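Local coordinates for GGDEF and EAL domain-containing protein (Vibrio cholerae O1 str. 2010EL-1786, PDB 6PWK), which binds cyclic di-GMP as a LapD receptor and probably relays this signal to the control of large adhesins in cell adhesion and biofilm formation, at residues Q259-E264 and H294-N299. Sequence-based numbering, arbitrary orientation.
Sequences QLEKGE and HLSVAN
Val-297 sets its branched side chain against the last turn of helix 245-261, where its CG1 lies 3.7 Å from CB of Leu-260. The two side chains run at a slant to each other, and CD1 of Leu-260 comes within 4.1 Å of CB of Val-297. Both residues are buried, and both types suit the place: the compact valine fits close to the helix, while the longer Leu-260 also touches Leu-265 and Leu-300. Ile-257, one turn before Leu-260 and Glu-261 on the same helix, touches Val-297 and His-294.

The Glu-261 side chain crosses Val-297 at about a right angle, with OE2 3.7 Å from CG1 of Val-297. A bend at chi2 (-73°) folds the carboxylate toward the loop, and OE2 of Glu-261 meets the ring edge of His-294 in plane, 3.2 Å from CD2, with the carboxylate turned 61° from the ring. The approach is to a C-H, at most a weak polar contact; NE2 of His-294 stands 4.5 Å from OE2 of Glu-261, too far for a salt bridge. ND1 of His-294 is hydrogen-bonded to the backbone O of Thr-290, near the end of helix 281-292, which helps fix the ring's rotation. At 3.6 Å, OG of Ser-296 is a loose polar neighbour of OE2 of Glu-261, too long to count as a hydrogen bond; both residues are exposed.

The contact joins the C-terminal end of helix 245-261 to the loop between helix 281-292 and strand 301-305, peripheral packing between successive beta-alpha units of the TIM-like beta/alpha barrel of the EAL domain.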
ATOM      1  N   GLN A 259      20.194  17.894 -20.845  1.00 84.12           N
ATOM      2  CA  GLN A 259      21.555  17.758 -21.356  1.00 89.46           C
ATOM      3  C   GLN A 259      21.577  17.059 -22.709  1.00 89.60           C
ATOM      4  O   GLN A 259      22.359  17.429 -23.592  1.00 99.51           O
ATOM      5  CB  GLN A 259      22.421  17.006 -20.345  1.00 95.19           C
ATOM      6  CG  GLN A 259      22.885  17.853 -19.173  1.00103.43           C
ATOM      7  CD  GLN A 259      23.845  18.947 -19.598  1.00116.30           C
ATOM      8  OE1 GLN A 259      24.536  18.824 -20.610  1.00123.44           O
ATOM      9  NE2 GLN A 259      23.889  20.027 -18.828  1.00119.11           N
ATOM     10  N   LEU A 260      20.731  16.043 -22.892  1.00 79.39           N
ATOM     11  CA  LEU A 260      20.672  15.369 -24.185  1.00 79.55           C
ATOM     12  C   LEU A 260      20.054  16.269 -25.248  1.00 90.41           C
ATOM     13  O   LEU A 260      20.458  16.225 -26.416  1.00 95.02           O
ATOM     14  CB  LEU A 260      19.890  14.061 -24.064  1.00 74.94           C
ATOM     15  CG  LEU A 260      20.560  12.961 -23.239  1.00 73.42           C
ATOM     16  CD1 LEU A 260      19.722  11.693 -23.250  1.00 77.66           C
ATOM     17  CD2 LEU A 260      21.962  12.684 -23.756  1.00 71.83           C
ATOM     18  N   GLU A 261      19.077  17.095 -24.863  1.00 91.93           N
ATOM     19  CA  GLU A 261      18.489  18.035 -25.812  1.00 95.41           C
ATOM     20  C   GLU A 261      19.508  19.061 -26.289  1.00107.01           C
ATOM     21  O   GLU A 261      19.369  19.608 -27.390  1.00113.96           O
ATOM     22  CB  GLU A 261      17.282  18.737 -25.187  1.00 85.91           C
ATOM     23  CG  GLU A 261      16.082  17.831 -24.944  1.00 89.06           C
ATOM     24  CD  GLU A 261      15.360  17.456 -26.222  1.00 99.91           C
ATOM     25  OE1 GLU A 261      15.388  18.257 -27.179  1.00110.80           O
ATOM     26  OE2 GLU A 261      14.762  16.359 -26.268  1.00 98.84           O
ATOM     27  N   LYS A 262      20.539  19.331 -25.485  1.00108.75           N
ATOM     28  CA  LYS A 262      21.602  20.246 -25.894  1.00114.14           C
ATOM     29  C   LYS A 262      22.537  19.639 -26.929  1.00124.47           C
ATOM     30  O   LYS A 262      23.541  20.278 -27.262  1.00132.06           O
ATOM     31  CB  LYS A 262      22.403  20.706 -24.673  1.00109.82           C
ATOM     32  CG  LYS A 262      21.587  21.519 -23.677  1.00111.65           C
ATOM     33  CD  LYS A 262      22.454  22.433 -22.818  1.00114.66           C
ATOM     34  CE  LYS A 262      23.309  21.659 -21.829  1.00115.47           C
ATOM     35  NZ  LYS A 262      24.046  22.581 -20.918  1.00118.14           N
ATOM     36  N   GLY A 263      22.240  18.442 -27.432  1.00127.22           N
ATOM     37  CA  GLY A 263      23.067  17.810 -28.444  1.00131.65           C
ATOM     38  C   GLY A 263      24.499  17.565 -28.029  1.00138.01           C
ATOM     39  O   GLY A 263      25.354  17.346 -28.891  1.00137.44           O
ATOM     40  N   GLU A 264      24.786  17.590 -26.727  1.00146.20           N
ATOM     41  CA  GLU A 264      26.165  17.486 -26.264  1.00159.05           C
ATOM     42  C   GLU A 264      26.612  16.035 -26.150  1.00161.53           C
ATOM     43  O   GLU A 264      27.571  15.617 -26.808  1.00168.74           O
ATOM     44  CB  GLU A 264      26.319  18.200 -24.915  1.00161.16           C
ATOM     45  N   HIS A 294      10.080  13.971 -25.780  1.00 85.51           N
ATOM     46  CA  HIS A 294      11.498  14.022 -26.118  1.00 79.47           C
ATOM     47  C   HIS A 294      11.892  12.730 -26.837  1.00 82.26           C
ATOM     48  O   HIS A 294      12.784  11.996 -26.419  1.00 82.23           O
ATOM     49  CB  HIS A 294      12.355  14.241 -24.873  1.00 73.65           C
ATOM     50  CG  HIS A 294      11.979  15.455 -24.084  1.00 77.34           C
ATOM     51  ND1 HIS A 294      11.083  15.413 -23.037  1.00 76.77           N
ATOM     52  CD2 HIS A 294      12.375  16.745 -24.189  1.00 80.34           C
ATOM     53  CE1 HIS A 294      10.945  16.625 -22.529  1.00 78.63           C
ATOM     54  NE2 HIS A 294      11.717  17.452 -23.211  1.00 78.94           N
ATOM     55  N   LEU A 295      11.213  12.448 -27.951  1.00 86.27           N
ATOM     56  CA  LEU A 295      11.473  11.216 -28.690  1.00 90.49           C
ATOM     57  C   LEU A 295      12.840  11.230 -29.359  1.00 92.68           C
ATOM     58  O   LEU A 295      13.408  10.165 -29.620  1.00 97.11           O
ATOM     59  CB  LEU A 295      10.378  10.990 -29.735  1.00 91.59           C
ATOM     60  CG  LEU A 295       8.953  10.814 -29.207  1.00 96.16           C
ATOM     61  CD1 LEU A 295       7.958  10.789 -30.355  1.00108.09           C
ATOM     62  CD2 LEU A 295       8.846   9.546 -28.376  1.00 88.09           C
ATOM     63  N   SER A 296      13.381  12.418 -29.639  1.00 96.84           N
ATOM     64  CA  SER A 296      14.664  12.503 -30.328  1.00 95.60           C
ATOM     65  C   SER A 296      15.791  11.919 -29.485  1.00 99.52           C
ATOM     66  O   SER A 296      16.717  11.298 -30.018  1.00110.19           O
ATOM     67  CB  SER A 296      14.963  13.958 -30.693  1.00 94.11           C
ATOM     68  OG  SER A 296      14.832  14.800 -29.561  1.00 96.19           O
ATOM     69  N   VAL A 297      15.725  12.100 -28.163  1.00 88.89           N
ATOM     70  CA  VAL A 297      16.764  11.614 -27.264  1.00 84.37           C
ATOM     71  C   VAL A 297      16.387  10.305 -26.589  1.00 87.63           C
ATOM     72  O   VAL A 297      17.155   9.806 -25.754  1.00 89.82           O
ATOM     73  CB  VAL A 297      17.101  12.673 -26.196  1.00 84.60           C
ATOM     74  CG1 VAL A 297      17.478  13.990 -26.855  1.00 86.87           C
ATOM     75  CG2 VAL A 297      15.924  12.861 -25.245  1.00 78.34           C
ATOM     76  N   ALA A 298      15.231   9.728 -26.928  1.00 91.30           N
ATOM     77  CA  ALA A 298      14.744   8.554 -26.210  1.00 88.26           C
ATOM     78  C   ALA A 298      15.678   7.363 -26.378  1.00 92.76           C
ATOM     79  O   ALA A 298      15.846   6.560 -25.452  1.00 92.78           O
ATOM     80  CB  ALA A 298      13.334   8.201 -26.680  1.00 84.57           C
ATOM     81  N   ASN A 299      16.298   7.228 -27.552  1.00 89.95           N
ATOM     82  CA  ASN A 299      17.217   6.121 -27.788  1.00 85.27           C
ATOM     83  C   ASN A 299      18.505   6.240 -26.985  1.00 78.63           C
ATOM     84  O   ASN A 299      19.274   5.274 -26.935  1.00 88.19           O
ATOM     85  CB  ASN A 299      17.540   6.014 -29.280  1.00 90.39           C
ATOM     86  CG  ASN A 299      17.976   7.337 -29.880  1.00 96.72           C
ATOM     87  OD1 ASN A 299      17.156   8.103 -30.386  1.00104.87           O
ATOM     88  ND2 ASN A 299      19.274   7.611 -29.830  1.00 93.96           N
TER